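Local coordinates for diaminopimelate decarboxylase (Methanocaldococcus jannaschii, PDB 1TWI), which catalyses the pyridoxal 5'-phosphate-dependent decarboxylation of meso-diaminopimelate to L-lysine, the final step of lysine biosynthesis by the diaminopimelate route, at residues Ser390-Asn393 and Gly399-Arg402; Tyr395-Arg400 and Ala421-Lys426. All coordinates share one frame; numbering follows the deposited sequence.

Interaction 1. Residues Ser390-Asn393 and Gly399-Arg402; sequences SMAN and GRPR
A392-N393 and R400 face each other across the two limbs of one loop, the backbones drawing nearest where the CA atoms of N393 and R400 lie 6.3 Å apart, with no hydrogen bond between them. The loop joins strands 378-382 and 402-407 of the mixed β-sheet in the β-domain of this fold-type III decarboxylase, whose other domain is the TIM-like α/β-barrel. Contact is made by the methylene part of R400. Its CG stands 3.9 Å from CB of A392 and CD is almost as close to that methyl, so the two β-carbons, both directed at the facing limb, bring apolar surfaces together. Just before A392, M391 lines the lysine pocket and packs on helix 329-333 as well as on Y395 of the second subunit. The R400 methylenes also rest on backbone: CG of R400 is 3.6 Å from N393 O, and CD of R400 lies 3.8 Å from A392 O. Because CG is placed beside the backbone N and the chain then bends about CG-CD (chi3 -68°), the methylenes follow the facing limb while the guanidinium turns off it. That polar end belongs to other partners: R400 NH2 forms a salt bridge with OE2 of E418, which could offset the nearby charge of R415 and of R400 from the second subunit.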
loop_
_atom_site.group_PDB
_atom_site.type_symbol
_atom_site.label_atom_id
_atom_site.label_comp_id
_atom_site.label_asym_id
_atom_site.label_seq_id
_atom_site.Cartn_x
_atom_site.Cartn_y
_atom_site.Cartn_z
ATOM N N SER A 390 -3.842 -3.571 -8.501
ATOM C CA SER A 390 -2.580 -4.296 -8.225
ATOM C C SER A 390 -1.899 -3.860 -6.918
ATOM O O SER A 390 -1.080 -4.600 -6.393
ATOM C CB SER A 390 -1.587 -4.184 -9.393
ATOM O OG SER A 390 -1.059 -2.863 -9.517
ATOM N N MET A 391 -2.242 -2.687 -6.379
ATOM C CA MET A 391 -1.637 -2.276 -5.100
ATOM C C MET A 391 -2.715 -2.202 -4.025
ATOM O O MET A 391 -2.439 -1.732 -2.920
ATOM C CB MET A 391 -0.936 -0.899 -5.230
ATOM C CG MET A 391 0.187 -0.883 -6.304
ATOM S SD MET A 391 1.238 0.615 -6.397
ATOM C CE MET A 391 2.202 0.449 -4.968
ATOM N N ALA A 392 -3.936 -2.648 -4.316
ATOM C CA ALA A 392 -5.020 -2.552 -3.312
ATOM C C ALA A 392 -4.678 -3.389 -2.070
ATOM O O ALA A 392 -3.916 -4.364 -2.170
ATOM C CB ALA A 392 -6.350 -3.053 -3.930
ATOM N N ASN A 393 -5.233 -3.055 -0.904
ATOM C CA ASN A 393 -4.904 -3.857 0.258
ATOM C C ASN A 393 -6.099 -3.846 1.207
ATOM O O ASN A 393 -7.131 -3.341 0.837
ATOM C CB ASN A 393 -3.695 -3.248 0.920
ATOM C CG ASN A 393 -3.876 -1.764 1.145
ATOM O OD1 ASN A 393 -3.224 -0.920 0.487
ATOM N ND2 ASN A 393 -4.756 -1.421 2.037
ATOM N N GLY A 399 -12.461 -4.909 2.842
ATOM C CA GLY A 399 -12.244 -5.863 1.763
ATOM C C GLY A 399 -11.843 -5.223 0.409
ATOM O O GLY A 399 -12.242 -4.083 0.099
ATOM N N ARG A 400 -11.059 -5.924 -0.405
ATOM C CA ARG A 400 -10.703 -5.339 -1.702
ATOM C C ARG A 400 -11.998 -5.351 -2.483
ATOM O O ARG A 400 -12.838 -6.257 -2.344
ATOM C CB ARG A 400 -9.553 -6.098 -2.365
ATOM C CG ARG A 400 -8.213 -5.654 -1.681
ATOM C CD ARG A 400 -7.059 -6.533 -2.065
ATOM N NE ARG A 400 -7.215 -7.881 -1.510
ATOM C CZ ARG A 400 -6.365 -8.878 -1.764
ATOM N NH1 ARG A 400 -5.311 -8.666 -2.553
ATOM N NH2 ARG A 400 -6.571 -10.092 -1.267
ATOM N N PRO A 401 -12.186 -4.339 -3.332
ATOM C CA PRO A 401 -13.418 -4.216 -4.106
ATOM C C PRO A 401 -13.681 -5.130 -5.285
ATOM O O PRO A 401 -12.786 -5.791 -5.822
ATOM C CB PRO A 401 -13.343 -2.777 -4.553
ATOM C CG PRO A 401 -11.831 -2.670 -4.891
ATOM C CD PRO A 401 -11.148 -3.389 -3.817
ATOM N N ARG A 402 -14.941 -5.127 -5.698
ATOM C CA ARG A 402 -15.340 -5.871 -6.886
ATOM C C ARG A 402 -14.801 -5.117 -8.089
ATOM O O ARG A 402 -14.518 -3.936 -7.976
ATOM C CB ARG A 402 -16.855 -5.860 -7.030
ATOM C CG ARG A 402 -17.528 -7.078 -6.462
ATOM C CD ARG A 402 -19.041 -6.967 -6.581
ATOM N NE ARG A 402 -19.655 -8.279 -6.439
ATOM C CZ ARG A 402 -20.954 -8.497 -6.617
ATOM N NH1 ARG A 402 -21.784 -7.460 -6.918
ATOM N NH2 ARG A 402 -21.412 -9.754 -6.572
#

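Interaction 2. Residues Tyr395-Arg400 and Ala421-Lys426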
loop_
_atom_site.group_PDB
_atom_site.type_symbol
_atom_site.label_atom_id
_atom_site.label_comp_id
_atom_site.label_asym_id
_atom_site.label_seq_id
_atom_site.Cartn_x
_atom_site.Cartn_y
_atom_site.Cartn_z
ATOM N N TYR A 395 -6.098 -2.436 4.312
ATOM C CA TYR A 395 -5.896 -1.462 5.387
ATOM C C TYR A 395 -7.208 -0.953 5.978
ATOM O O TYR A 395 -8.155 -0.654 5.233
ATOM C CB TYR A 395 -5.025 -0.307 4.877
ATOM C CG TYR A 395 -4.614 0.669 5.945
ATOM C CD1 TYR A 395 -4.106 0.228 7.168
ATOM C CD2 TYR A 395 -4.656 2.054 5.687
ATOM C CE1 TYR A 395 -3.626 1.154 8.132
ATOM C CE2 TYR A 395 -4.201 2.978 6.612
ATOM C CZ TYR A 395 -3.681 2.511 7.849
ATOM O OH TYR A 395 -3.257 3.426 8.790
ATOM N N ASN A 396 -7.254 -0.875 7.310
ATOM C CA ASN A 396 -8.456 -0.474 8.085
ATOM C C ASN A 396 -9.488 -1.616 8.025
ATOM O O ASN A 396 -10.659 -1.387 8.252
ATOM C CB ASN A 396 -9.103 0.841 7.566
ATOM C CG ASN A 396 -8.347 2.085 8.021
ATOM O OD1 ASN A 396 -7.119 2.070 8.204
ATOM N ND2 ASN A 396 -9.067 3.150 8.203
ATOM N N ALA A 397 -9.020 -2.843 7.749
ATOM C CA ALA A 397 -9.870 -4.045 7.647
ATOM C C ALA A 397 -11.052 -3.842 6.695
ATOM O O ALA A 397 -12.216 -4.037 7.058
ATOM C CB ALA A 397 -10.382 -4.511 9.063
ATOM N N ARG A 398 -10.720 -3.456 5.469
ATOM C CA ARG A 398 -11.719 -3.209 4.429
ATOM C C ARG A 398 -11.428 -4.211 3.312
ATOM O O ARG A 398 -10.263 -4.370 2.907
ATOM C CB ARG A 398 -11.570 -1.784 3.861
ATOM C CG ARG A 398 -12.008 -0.695 4.776
ATOM C CD ARG A 398 -11.677 0.674 4.164
ATOM N NE ARG A 398 -12.324 1.623 5.048
ATOM C CZ ARG A 398 -13.436 2.282 4.742
ATOM N NH1 ARG A 398 -13.982 2.099 3.523
ATOM N NH2 ARG A 398 -14.037 3.021 5.692
ATOM N N GLY A 399 -12.461 -4.909 2.842
ATOM C CA GLY A 399 -12.244 -5.863 1.763
ATOM C C GLY A 399 -11.843 -5.223 0.409
ATOM O O GLY A 399 -12.242 -4.083 0.099
ATOM N N ARG A 400 -11.059 -5.924 -0.405
ATOM C CA ARG A 400 -10.703 -5.339 -1.702
ATOM C C ARG A 400 -11.998 -5.351 -2.483
ATOM O O ARG A 400 -12.838 -6.257 -2.344
ATOM C CB ARG A 400 -9.553 -6.098 -2.365
ATOM C CG ARG A 400 -8.213 -5.654 -1.681
ATOM C CD ARG A 400 -7.059 -6.533 -2.065
ATOM N NE ARG A 400 -7.215 -7.881 -1.510
ATOM C CZ ARG A 400 -6.365 -8.878 -1.764
ATOM N NH1 ARG A 400 -5.311 -8.666 -2.553
ATOM N NH2 ARG A 400 -6.571 -10.092 -1.267
ATOM N N ALA A 421 -15.697 -12.162 6.321
ATOM C CA ALA A 421 -15.118 -13.491 6.559
ATOM C C ALA A 421 -13.790 -13.627 5.830
ATOM O O ALA A 421 -12.863 -14.329 6.302
ATOM C CB ALA A 421 -16.143 -14.670 6.111
ATOM N N ASP A 422 -13.662 -12.975 4.669
ATOM C CA ASP A 422 -12.385 -13.085 3.967
ATOM C C ASP A 422 -11.229 -12.355 4.712
ATOM O O ASP A 422 -10.047 -12.718 4.565
ATOM C CB ASP A 422 -12.480 -12.463 2.547
ATOM C CG ASP A 422 -13.253 -13.321 1.556
ATOM O OD1 ASP A 422 -12.872 -14.466 1.338
ATOM O OD2 ASP A 422 -14.214 -12.832 0.949
ATOM N N LEU A 423 -11.562 -11.293 5.452
ATOM C CA LEU A 423 -10.555 -10.494 6.137
ATOM C C LEU A 423 -9.729 -11.348 7.099
ATOM O O LEU A 423 -8.528 -11.110 7.249
ATOM C CB LEU A 423 -11.204 -9.369 6.938
ATOM C CG LEU A 423 -11.923 -8.290 6.085
ATOM C CD1 LEU A 423 -12.680 -7.308 7.020
ATOM C CD2 LEU A 423 -10.844 -7.554 5.264
ATOM N N ILE A 424 -10.375 -12.319 7.748
ATOM C CA ILE A 424 -9.675 -13.183 8.716
ATOM C C ILE A 424 -9.466 -14.597 8.219
ATOM O O ILE A 424 -9.123 -15.505 9.004
ATOM C CB ILE A 424 -10.451 -13.254 10.090
ATOM C CG1 ILE A 424 -11.913 -13.723 9.832
ATOM C CG2 ILE A 424 -10.432 -11.853 10.822
ATOM C CD1 ILE A 424 -12.709 -13.950 11.069
ATOM N N ALA A 425 -9.609 -14.812 6.914
ATOM C CA ALA A 425 -9.491 -16.187 6.409
ATOM C C ALA A 425 -8.093 -16.808 6.398
ATOM O O ALA A 425 -7.974 -17.982 6.087
ATOM C CB ALA A 425 -10.140 -16.307 4.992
ATOM N N LYS A 426 -7.053 -16.024 6.695
ATOM C CA LYS A 426 -5.694 -16.547 6.814
ATOM C C LYS A 426 -5.236 -16.502 8.307
ATOM O O LYS A 426 -4.116 -16.890 8.620
ATOM C CB LYS A 426 -4.708 -15.723 5.965
ATOM C CG LYS A 426 -4.947 -15.918 4.445
ATOM C CD LYS A 426 -4.631 -17.402 4.192
ATOM C CE LYS A 426 -4.433 -17.759 2.734
ATOM N NZ LYS A 426 -5.669 -17.813 1.983
#
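L423 lays its two methyls against the backbone turn at A397-G399, a surface contact in which the short last helix, 420-423, meets the loop between strands 378-382 and 402-407 of the β-domain. The CA atoms of G399 and L423 are 6.6 Å apart, and no hydrogen bond crosses. Along 421-426, D422 comes first: its OD2 accepts from the backbone N of T419 and forms a salt bridge with K426 NZ of the second subunit. L423 follows and carries the contact. Its CA-CB bond is directed at the loop, and with CG beside the backbone N (chi1 -66°) and the branch extended, the two methyls lie side by side along the turn. CD1 of L423 takes the A397 end, 3.3 Å from A397 O and 4.2 Å from A397 CB. CD2 of L423 takes the other, 3.9 Å from R398 C and as far from G399 N, so this methyl rests on the R398-G399 peptide. A397 O is also weakly hydrogen-bonded to S91 of the second subunit, and L423 packs on G93 of that subunit. Past L423, the amide N of A425 donates to D422 O at 3.2 Å. The segment closes with K426, which returns the bond between subunits: its NZ pairs with OD1 of D422 of the second subunit.

How the interactions relate
Interactions 1 and 2 share G399 and R400, and their centres lie 10 Å apart. A single loop is thus braced twice, on its own earlier limb in interaction 1 and on the last helix in interaction 2. Both contacts adjoin the second subunit, in keeping with active sites at the dimer interface. M391 of interaction 1 and Y395 of interaction 2 belong to lysine pockets, and Y395 OH hydrogen-bonds E359, which lines the lysine pocket and is inferred to bind substrate. The side chains of N393 and R398 are about 13 and 12 Å, respectively, from a bound pyridoxal phosphate.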